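Local coordinates for 3-dehydroquinate dehydratase (Clostridium difficile, PDB 4H3D), which catalyses the cis-dehydration of 3-dehydroquinate to 3-dehydroshikimate through an imine (Schiff-base) intermediate, the third step of the chorismate pathway, at residues B[81-86]-B[115-120]; B[25-30]-B[50-55]; B[107-112]-B[133-138]. All coordinates share one frame; numbering follows the deposited sequence.

Interaction 1 of 3, residues B[81-86]-B[115-120]; sequences LLFTFR and DLIDVE. With SHL (5-hydroxy-6-methyl-4-oxo-4H-pyran-2-carboxylic acid), chain I.
Arg86 reaches across from the end of one barrel strand to grip Asp118 of the next with two nitrogens, end-on. NH2 lies 2.8 Å from Asp118 OD2 and NH1 3.0 Å from Asp118 OD1, both nearly straight bonds. Both oxygens lie close to the guanidinium plane, but the carboxylate plane is turned 55° from it, so that each oxygen is met from above the carboxylate. NH1 gives a further bond, 3.1 Å long, to Glu120 OE2, which uses its anti lone pair; the same oxygen also takes the backbone N-H of Ser87. Bends at chi2 and chi3 (59° and 66°) fold the arginine back over the strand, and Thr84 CG2 lies against the rim of one guanidinium face. Thr84 OG1 packs 3.3 Å from Asp118 CB, while its hydrogen bond goes to Glu50.

Toward their N-terminal ends the strands run parallel in register, Leu82 beside Leu116 and Phe83 beside Ile117. Phe83 N donates to Leu116 O, and Phe83 O accepts from Asp118 N. Leu82 CD1 rests 3.7 Å from Leu116 CB on the face that also carries Asp118; on the helix side, Phe83 CB meets Ile117 CG2. At the strand start Leu81 N donates to the anti lone pair of Asp115 OD2, whose carboxylate is also paired with Arg73. Where the strands separate, two waters join the backbone of Phe85 to Asp118 O.

Arg86 NH2 also donates to SHL OAC, 3.2 Å away, linking the network to the ligand in the active site. The guanidinium is thus restrained in its rotation by two buried acids while NH2 is directed at the ligand, and the acids probably offset part of its positive charge in this substrate-binding pocket.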
loop_
_atom_site.group_PDB
_atom_site.type_symbol
_atom_site.label_atom_id
_atom_site.label_comp_id
_atom_site.label_asym_id
_atom_site.label_seq_id
_atom_site.Cartn_x
_atom_site.Cartn_y
_atom_site.Cartn_z
ATOM N N LEU B 81 7.818 9.905 23.628
ATOM C CA LEU B 81 6.999 11.082 23.391
ATOM C C LEU B 81 7.719 12.066 22.486
ATOM O O LEU B 81 8.859 12.491 22.781
ATOM C CB LEU B 81 6.658 11.768 24.721
ATOM C CG LEU B 81 5.809 13.034 24.668
ATOM C CD1 LEU B 81 4.444 12.745 24.092
ATOM C CD2 LEU B 81 5.671 13.631 26.089
ATOM N N LEU B 82 7.053 12.416 21.390
ATOM C CA LEU B 82 7.532 13.428 20.427
ATOM C C LEU B 82 6.803 14.743 20.702
ATOM O O LEU B 82 5.578 14.763 20.779
ATOM C CB LEU B 82 7.229 12.967 18.993
ATOM C CG LEU B 82 7.316 14.019 17.857
ATOM C CD1 LEU B 82 8.726 14.652 17.774
ATOM C CD2 LEU B 82 6.887 13.388 16.508
ATOM N N PHE B 83 7.557 15.831 20.854
ATOM C CA PHE B 83 6.995 17.162 21.110
ATOM C C PHE B 83 7.081 17.941 19.815
ATOM O O PHE B 83 8.160 18.087 19.262
ATOM C CB PHE B 83 7.797 17.861 22.198
ATOM C CG PHE B 83 7.265 19.204 22.577
ATOM C CD1 PHE B 83 6.170 19.312 23.390
ATOM C CD2 PHE B 83 7.884 20.364 22.142
ATOM C CE1 PHE B 83 5.666 20.569 23.766
ATOM C CE2 PHE B 83 7.392 21.620 22.524
ATOM C CZ PHE B 83 6.283 21.707 23.340
ATOM N N THR B 84 5.936 18.419 19.321
ATOM C CA THR B 84 5.874 19.138 18.048
ATOM C C THR B 84 5.010 20.397 18.107
ATOM O O THR B 84 3.806 20.313 18.326
ATOM C CB THR B 84 5.260 18.250 16.897
ATOM O OG1 THR B 84 6.041 17.051 16.718
ATOM C CG2 THR B 84 5.225 19.041 15.546
ATOM N N PHE B 85 5.625 21.563 17.907
ATOM C CA PHE B 85 4.851 22.791 17.686
ATOM C C PHE B 85 4.916 23.009 16.177
ATOM O O PHE B 85 5.972 23.357 15.643
ATOM C CB PHE B 85 5.407 24.033 18.405
ATOM C CG PHE B 85 4.537 25.273 18.204
ATOM C CD1 PHE B 85 4.581 25.987 17.024
ATOM C CD2 PHE B 85 3.643 25.666 19.178
ATOM C CE1 PHE B 85 3.747 27.091 16.832
ATOM C CE2 PHE B 85 2.829 26.756 18.992
ATOM C CZ PHE B 85 2.880 27.464 17.824
ATOM N N ARG B 86 3.806 22.724 15.491
ATOM C CA ARG B 86 3.698 22.887 14.044
ATOM C C ARG B 86 3.300 24.328 13.762
ATOM O O ARG B 86 2.270 24.792 14.233
ATOM C CB ARG B 86 2.641 21.905 13.500
ATOM C CG ARG B 86 2.478 21.905 11.995
ATOM C CD ARG B 86 3.779 21.544 11.227
ATOM N NE ARG B 86 4.213 20.163 11.441
ATOM C CZ ARG B 86 5.385 19.786 11.958
ATOM N NH1 ARG B 86 6.307 20.687 12.302
ATOM N NH2 ARG B 86 5.654 18.490 12.082
ATOM N N ASP B 115 11.253 12.708 24.431
ATOM C CA ASP B 115 12.260 11.848 23.822
ATOM C C ASP B 115 12.718 12.361 22.465
ATOM O O ASP B 115 13.868 12.110 22.061
ATOM C CB ASP B 115 11.692 10.447 23.712
ATOM C CG ASP B 115 11.323 9.898 25.050
ATOM O OD1 ASP B 115 12.246 9.675 25.858
ATOM O OD2 ASP B 115 10.121 9.711 25.315
ATOM N N LEU B 116 11.804 13.042 21.765
ATOM C CA LEU B 116 12.077 13.676 20.472
ATOM C C LEU B 116 11.345 15.002 20.376
ATOM O O LEU B 116 10.328 15.212 21.035
ATOM C CB LEU B 116 11.573 12.835 19.280
ATOM C CG LEU B 116 11.794 11.330 19.253
ATOM C CD1 LEU B 116 10.618 10.603 19.918
ATOM C CD2 LEU B 116 11.937 10.848 17.829
ATOM N N ILE B 117 11.866 15.886 19.537
ATOM C CA ILE B 117 11.196 17.132 19.205
ATOM C C ILE B 117 11.228 17.280 17.699
ATOM O O ILE B 117 12.140 16.770 17.052
ATOM C CB ILE B 117 11.845 18.403 19.849
ATOM C CG1 ILE B 117 13.336 18.516 19.486
ATOM C CG2 ILE B 117 11.654 18.383 21.329
ATOM C CD1 ILE B 117 13.981 19.892 19.886
ATOM N N ASP B 118 10.236 17.976 17.154
ATOM C CA ASP B 118 10.168 18.227 15.710
ATOM C C ASP B 118 10.446 19.707 15.474
ATOM O O ASP B 118 9.728 20.569 15.995
ATOM C CB ASP B 118 8.792 17.792 15.152
ATOM C CG ASP B 118 8.581 18.160 13.663
ATOM O OD1 ASP B 118 8.841 19.320 13.292
ATOM O OD2 ASP B 118 8.073 17.308 12.888
ATOM N N VAL B 119 11.521 19.997 14.736
ATOM C CA VAL B 119 11.863 21.370 14.397
ATOM C C VAL B 119 11.788 21.543 12.863
ATOM O O VAL B 119 12.214 20.688 12.113
ATOM C CB VAL B 119 13.252 21.788 14.965
ATOM C CG1 VAL B 119 13.312 21.503 16.478
ATOM C CG2 VAL B 119 14.351 21.086 14.283
ATOM N N GLU B 120 11.247 22.664 12.421
ATOM C CA GLU B 120 11.034 22.913 10.999
ATOM C C GLU B 120 12.254 23.493 10.277
ATOM O O GLU B 120 12.802 24.508 10.706
ATOM C CB GLU B 120 9.835 23.849 10.850
ATOM C CG GLU B 120 8.560 23.198 11.244
ATOM C CD GLU B 120 7.457 24.185 11.578
ATOM O OE1 GLU B 120 7.701 25.412 11.508
ATOM O OE2 GLU B 120 6.354 23.725 11.925
HETATM O OAD SHL I . 0.070 12.190 9.154
HETATM C CAH SHL I . 0.044 13.289 8.544
HETATM O OAA SHL I . -0.907 13.580 7.774
HETATM C CAK SHL I . 1.134 14.221 8.752
HETATM O OAG SHL I . 2.197 13.835 9.636
HETATM C CAF SHL I . 3.160 14.796 10.004
HETATM C CAL SHL I . 4.081 14.465 10.943
HETATM C CAJ SHL I . 3.043 16.030 9.467
HETATM O OAC SHL I . 3.917 16.974 9.808
HETATM C CAI SHL I . 2.052 16.331 8.576
HETATM C CAE SHL I . 1.116 15.444 8.217
HETATM O OAB SHL I . 1.993 17.540 8.039
HETATM O O HOH W 1 8.480 21.917 18.009
HETATM O O HOH W 2 8.234 22.447 14.565
#

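Interaction 2 of 3, residues B[25-30]-B[50-55]; sequences PIIGKN and EWRVDF
Pro25 and Ile26 lie against Glu50 and Trp51 as the tight end of this contact, two parallel barrel strands in register. Ile26 N donates to Glu50 O at 2.8 Å, nearly along the C=O axis, and Ile26 O takes Arg52 N in return. Beside this ladder Pro25 CB packs 3.6 Å from Glu50 OE1, one oxygen of a carboxylate whose OE2 is engaged by the neighbouring strand 81-84. On the opposite face of the sheet, the indole of Trp51 turns its edge to Ile26 O, and Ile26 CG2 lies 4.2 Å from Trp51 CD1; Ile34 of helix 31-41 and Val65 of helix 62-76 pack against the indole on this side.

Past the strand ends the chains diverge, and the packing passes to side chains nearer solvent. Phe55 is the main filler: CB of the exposed Ile27 sits over one face of its ring, 3.9 Å from the centroid, and CG2 touches CE2 of the ring. Lys29 crosses the phenyl group at about a right angle, its CE at the ring edge; bends at chi2 and chi4 (72° and 58°) curl the chain round so that NZ donates to Phe55 O at 2.7 Å. Where the backbones separate, a water accepts from Trp51 NE1 and donates to Gly28 O and Arg52 O.

Arg52 turns its end away from 25-30. NE and NH2 grip Asp54 side-on, each bond using a syn lone pair, and Phe55 CE2 lies 3.4 Å above the guanidinium plane near its rim. Asp54 OD1 also accepts from Arg86 N.

The two strands, joined through helix 31-41, form a beta-alpha-beta unit of the TIM barrel, and Glu50, Trp51 and Arg52 at the C-terminal end of strand 48-52 belong to the 3-dehydroquinate binding site.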
loop_
_atom_site.group_PDB
_atom_site.type_symbol
_atom_site.label_atom_id
_atom_site.label_comp_id
_atom_site.label_asym_id
_atom_site.label_seq_id
_atom_site.Cartn_x
_atom_site.Cartn_y
_atom_site.Cartn_z
ATOM N N PRO B 25 -0.760 11.259 17.014
ATOM C CA PRO B 25 -0.796 12.543 17.693
ATOM C C PRO B 25 -1.938 12.757 18.676
ATOM O O PRO B 25 -3.022 12.172 18.539
ATOM C CB PRO B 25 -0.949 13.560 16.540
ATOM C CG PRO B 25 -1.522 12.828 15.446
ATOM C CD PRO B 25 -1.136 11.378 15.596
ATOM N N ILE B 26 -1.656 13.608 19.663
ATOM C CA ILE B 26 -2.625 14.111 20.635
ATOM C C ILE B 26 -2.808 15.561 20.206
ATOM O O ILE B 26 -1.813 16.320 20.070
ATOM C CB ILE B 26 -2.083 14.033 22.072
ATOM C CG1 ILE B 26 -2.040 12.569 22.502
ATOM C CG2 ILE B 26 -2.963 14.870 23.042
ATOM C CD1 ILE B 26 -1.460 12.332 23.901
ATOM N N ILE B 27 -4.049 15.955 19.974
ATOM C CA ILE B 27 -4.345 17.284 19.449
ATOM C C ILE B 27 -5.317 18.089 20.323
ATOM O O ILE B 27 -5.917 19.065 19.865
ATOM C CB ILE B 27 -4.896 17.168 17.999
ATOM C CG1 ILE B 27 -6.169 16.320 17.954
ATOM C CG2 ILE B 27 -3.859 16.531 17.088
ATOM C CD1 ILE B 27 -6.843 16.343 16.601
ATOM N N GLY B 28 -5.446 17.684 21.582
ATOM C CA GLY B 28 -6.362 18.326 22.529
ATOM C C GLY B 28 -6.103 19.808 22.715
ATOM O O GLY B 28 -4.960 20.263 22.683
ATOM N N LYS B 29 -7.174 20.548 22.964
ATOM C CA LYS B 29 -7.105 21.988 23.083
ATOM C C LYS B 29 -6.813 22.430 24.523
ATOM O O LYS B 29 -6.353 23.551 24.748
ATOM C CB LYS B 29 -8.438 22.580 22.619
ATOM C CG LYS B 29 -8.291 23.709 21.622
ATOM C CD LYS B 29 -7.844 23.159 20.255
ATOM C CE LYS B 29 -7.596 24.275 19.241
ATOM N NZ LYS B 29 -6.555 25.250 19.712
ATOM N N ASN B 30 -7.098 21.545 25.487
ATOM C CA ASN B 30 -6.899 21.833 26.913
ATOM C C ASN B 30 -6.356 20.613 27.666
ATOM O O ASN B 30 -6.330 19.506 27.134
ATOM C CB ASN B 30 -8.211 22.325 27.534
ATOM C CG ASN B 30 -9.364 21.351 27.323
ATOM O OD1 ASN B 30 -9.252 20.152 27.597
ATOM N ND2 ASN B 30 -10.490 21.872 26.857
ATOM N N GLU B 50 2.827 11.577 19.732
ATOM C CA GLU B 50 3.234 12.935 19.395
ATOM C C GLU B 50 2.285 13.906 20.052
ATOM O O GLU B 50 1.083 13.777 19.909
ATOM C CB GLU B 50 3.188 13.163 17.870
ATOM C CG GLU B 50 3.431 14.634 17.447
ATOM C CD GLU B 50 3.325 14.857 15.925
ATOM O OE1 GLU B 50 2.343 14.380 15.314
ATOM O OE2 GLU B 50 4.226 15.510 15.354
ATOM N N TRP B 51 2.812 14.868 20.793
ATOM C CA TRP B 51 1.970 15.926 21.325
ATOM C C TRP B 51 2.083 17.127 20.406
ATOM O O TRP B 51 3.153 17.759 20.309
ATOM C CB TRP B 51 2.333 16.290 22.768
ATOM C CG TRP B 51 1.468 17.372 23.335
ATOM C CD1 TRP B 51 0.190 17.685 22.955
ATOM C CD2 TRP B 51 1.773 18.243 24.449
ATOM N NE1 TRP B 51 -0.295 18.726 23.723
ATOM C CE2 TRP B 51 0.646 19.071 24.655
ATOM C CE3 TRP B 51 2.880 18.401 25.278
ATOM C CZ2 TRP B 51 0.608 20.044 25.641
ATOM C CZ3 TRP B 51 2.832 19.374 26.262
ATOM C CH2 TRP B 51 1.708 20.184 26.428
ATOM N N ARG B 52 0.979 17.414 19.694
ATOM C CA ARG B 52 0.875 18.565 18.809
ATOM C C ARG B 52 0.445 19.710 19.678
ATOM O O ARG B 52 -0.734 20.024 19.768
ATOM C CB ARG B 52 -0.155 18.332 17.692
ATOM C CG ARG B 52 0.374 17.542 16.492
ATOM C CD ARG B 52 1.276 18.397 15.650
ATOM N NE ARG B 52 0.571 19.611 15.210
ATOM C CZ ARG B 52 -0.174 19.694 14.109
ATOM N NH1 ARG B 52 -0.309 18.636 13.312
ATOM N NH2 ARG B 52 -0.782 20.841 13.796
ATOM N N VAL B 53 1.440 20.338 20.301
ATOM C CA VAL B 53 1.235 21.387 21.290
ATOM C C VAL B 53 0.668 22.686 20.701
ATOM O O VAL B 53 0.096 23.494 21.427
ATOM C CB VAL B 53 2.553 21.645 22.055
ATOM C CG1 VAL B 53 3.552 22.383 21.173
ATOM C CG2 VAL B 53 2.301 22.413 23.358
ATOM N N ASP B 54 0.810 22.891 19.394
ATOM C CA ASP B 54 0.215 24.093 18.757
ATOM C C ASP B 54 -1.323 24.121 18.886
ATOM O O ASP B 54 -1.914 25.168 18.725
ATOM C CB ASP B 54 0.628 24.240 17.299
ATOM C CG ASP B 54 0.348 23.005 16.489
ATOM O OD1 ASP B 54 1.039 21.971 16.705
ATOM O OD2 ASP B 54 -0.532 23.075 15.613
ATOM N N PHE B 55 -1.966 22.978 19.176
ATOM C CA PHE B 55 -3.439 22.957 19.449
ATOM C C PHE B 55 -3.759 23.395 20.890
ATOM O O PHE B 55 -4.876 23.827 21.195
ATOM C CB PHE B 55 -4.055 21.561 19.261
ATOM C CG PHE B 55 -4.233 21.128 17.816
ATOM C CD1 PHE B 55 -5.426 21.406 17.128
ATOM C CD2 PHE B 55 -3.256 20.391 17.172
ATOM C CE1 PHE B 55 -5.606 20.991 15.814
ATOM C CE2 PHE B 55 -3.430 19.967 15.844
ATOM C CZ PHE B 55 -4.604 20.262 15.170
HETATM O O HOH W 3 -2.466 19.724 22.276
#

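Interaction 3 of 3, residues B[107-112]-B[133-138]; sequences EISNTG and NFAHKK
Two neighbouring helices of the outer layer of the TIM barrel, 98-110 and 125-137, meet near their C-terminal ends, where Phe134 and Lys138 face Ser109 and Asn110. The phenyl group of Phe134 presents its edge to the other helix. Its CE2 lies 3.8 Å from Asn110 CB and its CZ 3.8 Å from Asn110 OD1, while Ser109 CB is 4.2 Å from CD2. With CG anti to the backbone N (chi1 -171°), the ring is directed toward helix 98-110. The amide of Asn110 is inclined 50° to it, so the two flat groups are not stacked. The ring also takes part in a cation-pi contact with Lys106, one turn earlier on helix 98-110.

Lys138, the first residue to leave helical geometry after 125-137, closes the C-terminal end of the contact. Its CB lies 3.7 Å from Ser109 O, and bends at chi2 and chi3 turn the chain so that CE comes 3.8 Å from Asn110 OD1. The lysine thus contributes its aliphatic part to the interface, crossing the exposed asparagine at an angle.

Toward the barrel the side chains become small. Ser109 OG and Ala135 CB stand 4.2 Å apart, both packed on Ile117 of strand 116-120. The serine hydroxyl is satisfied by Asn105 O within its own helix. With two such small side chains facing each other, the backbones approach to 5.7 Å between the CA atoms of Ser109 and Ala135. The interface is therefore van der Waals packing, graded from buried small residues at the strand to an aromatic ring and a long polar chain outside, and it is the lateral contact between successive peripheral helices of a TIM barrel.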
loop_
_atom_site.group_PDB
_atom_site.type_symbol
_atom_site.label_atom_id
_atom_site.label_comp_id
_atom_site.label_asym_id
_atom_site.label_seq_id
_atom_site.Cartn_x
_atom_site.Cartn_y
_atom_site.Cartn_z
ATOM N N GLU B 107 13.184 24.873 26.328
ATOM C CA GLU B 107 12.705 24.658 27.681
ATOM C C GLU B 107 12.098 23.288 27.855
ATOM O O GLU B 107 12.293 22.646 28.894
ATOM C CB GLU B 107 11.675 25.726 28.067
ATOM C CG GLU B 107 12.286 27.051 28.400
ATOM C CD GLU B 107 13.003 27.028 29.735
ATOM O OE1 GLU B 107 12.496 26.377 30.686
ATOM O OE2 GLU B 107 14.069 27.667 29.836
ATOM N N ILE B 108 11.355 22.829 26.850
ATOM C CA ILE B 108 10.725 21.535 26.947
ATOM C C ILE B 108 11.774 20.429 26.826
ATOM O O ILE B 108 11.681 19.422 27.535
ATOM C CB ILE B 108 9.560 21.367 25.931
ATOM C CG1 ILE B 108 8.454 22.368 26.249
ATOM C CG2 ILE B 108 8.991 19.941 25.971
ATOM C CD1 ILE B 108 8.048 22.416 27.709
ATOM N N SER B 109 12.772 20.617 25.956
ATOM C CA SER B 109 13.872 19.638 25.845
ATOM C C SER B 109 14.598 19.532 27.164
ATOM O O SER B 109 15.061 18.470 27.530
ATOM C CB SER B 109 14.901 20.046 24.783
ATOM O OG SER B 109 14.354 20.061 23.497
ATOM N N ASN B 110 14.704 20.660 27.870
ATOM C CA ASN B 110 15.402 20.707 29.148
ATOM C C ASN B 110 14.718 19.923 30.281
ATOM O O ASN B 110 15.381 19.533 31.238
ATOM C CB ASN B 110 15.618 22.163 29.599
ATOM C CG ASN B 110 16.562 22.264 30.762
ATOM O OD1 ASN B 110 17.662 21.722 30.714
ATOM N ND2 ASN B 110 16.138 22.947 31.833
ATOM N N THR B 111 13.405 19.689 30.177
ATOM C CA THR B 111 12.684 18.964 31.239
ATOM C C THR B 111 13.112 17.517 31.379
ATOM O O THR B 111 12.976 16.941 32.439
ATOM C CB THR B 111 11.157 18.939 31.007
ATOM O OG1 THR B 111 10.863 18.206 29.811
ATOM C CG2 THR B 111 10.594 20.346 30.922
ATOM N N GLY B 112 13.633 16.933 30.305
ATOM C CA GLY B 112 13.981 15.527 30.301
ATOM C C GLY B 112 12.734 14.654 30.108
ATOM O O GLY B 112 12.824 13.436 30.120
ATOM N N ASN B 133 21.406 21.645 18.807
ATOM C CA ASN B 133 22.540 21.476 19.699
ATOM C C ASN B 133 22.087 21.307 21.142
ATOM O O ASN B 133 22.612 20.463 21.868
ATOM C CB ASN B 133 23.531 22.644 19.575
ATOM C CG ASN B 133 24.351 22.587 18.298
ATOM O OD1 ASN B 133 24.598 21.503 17.747
ATOM N ND2 ASN B 133 24.802 23.760 17.824
ATOM N N PHE B 134 21.079 22.074 21.550
ATOM C CA PHE B 134 20.592 21.979 22.908
ATOM C C PHE B 134 19.876 20.654 23.161
ATOM O O PHE B 134 20.081 20.020 24.205
ATOM C CB PHE B 134 19.690 23.148 23.278
ATOM C CG PHE B 134 19.367 23.180 24.714
ATOM C CD1 PHE B 134 20.300 23.654 25.629
ATOM C CD2 PHE B 134 18.169 22.675 25.183
ATOM C CE1 PHE B 134 20.022 23.659 26.971
ATOM C CE2 PHE B 134 17.885 22.679 26.541
ATOM C CZ PHE B 134 18.808 23.166 27.430
ATOM N N ALA B 135 19.020 20.248 22.226
ATOM C CA ALA B 135 18.342 18.972 22.324
ATOM C C ALA B 135 19.366 17.857 22.482
ATOM O O ALA B 135 19.210 16.985 23.339
ATOM C CB ALA B 135 17.449 18.717 21.077
ATOM N N HIS B 136 20.426 17.892 21.687
ATOM C CA HIS B 136 21.439 16.835 21.786
ATOM C C HIS B 136 22.171 16.854 23.105
ATOM O O HIS B 136 22.492 15.794 23.649
ATOM C CB HIS B 136 22.375 16.834 20.608
ATOM C CG HIS B 136 21.723 16.371 19.342
ATOM N ND1 HIS B 136 22.126 16.793 18.099
ATOM C CD2 HIS B 136 20.661 15.551 19.136
ATOM C CE1 HIS B 136 21.362 16.231 17.176
ATOM N NE2 HIS B 136 20.467 15.473 17.778
ATOM N N LYS B 137 22.400 18.048 23.647
ATOM C CA LYS B 137 23.011 18.162 24.948
ATOM C C LYS B 137 22.151 17.445 25.995
ATOM O O LYS B 137 22.671 16.894 26.956
ATOM C CB LYS B 137 23.197 19.628 25.331
ATOM C CG LYS B 137 23.943 19.822 26.609
ATOM C CD LYS B 137 24.174 21.266 26.911
ATOM C CE LYS B 137 24.985 21.407 28.189
ATOM N NZ LYS B 137 25.321 22.818 28.482
ATOM N N LYS B 138 20.838 17.447 25.797
ATOM C CA LYS B 138 19.891 16.802 26.722
ATOM C C LYS B 138 19.462 15.392 26.276
ATOM O O LYS B 138 18.511 14.847 26.790
ATOM C CB LYS B 138 18.647 17.686 26.874
ATOM C CG LYS B 138 18.930 19.088 27.394
ATOM C CD LYS B 138 19.676 19.080 28.731
ATOM C CE LYS B 138 18.942 18.246 29.787
ATOM N NZ LYS B 138 19.722 18.132 31.074
#

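Overall arrangement
The three contacts run outward through one TIM barrel. Interaction 1 is buried near the centre of the chain, interaction 2 is partly buried, and interaction 3 lies about 17 Å from that centre in the helical layer. Interactions 1 and 2 belong to the same parallel sheet, where strands 81-84 and 48-52 are neighbours joined by Leu82 O to Trp51 N; both bring charged residues to the substrate site. Their chemistry differs with depth: a buried salt-bridge network in interaction 1, a short backbone ladder ending in a water in interaction 2, and van der Waals helix packing in interaction 3, whose Ile108 packs on Phe83 of interaction 1. Interactions 2 and 3 do not touch.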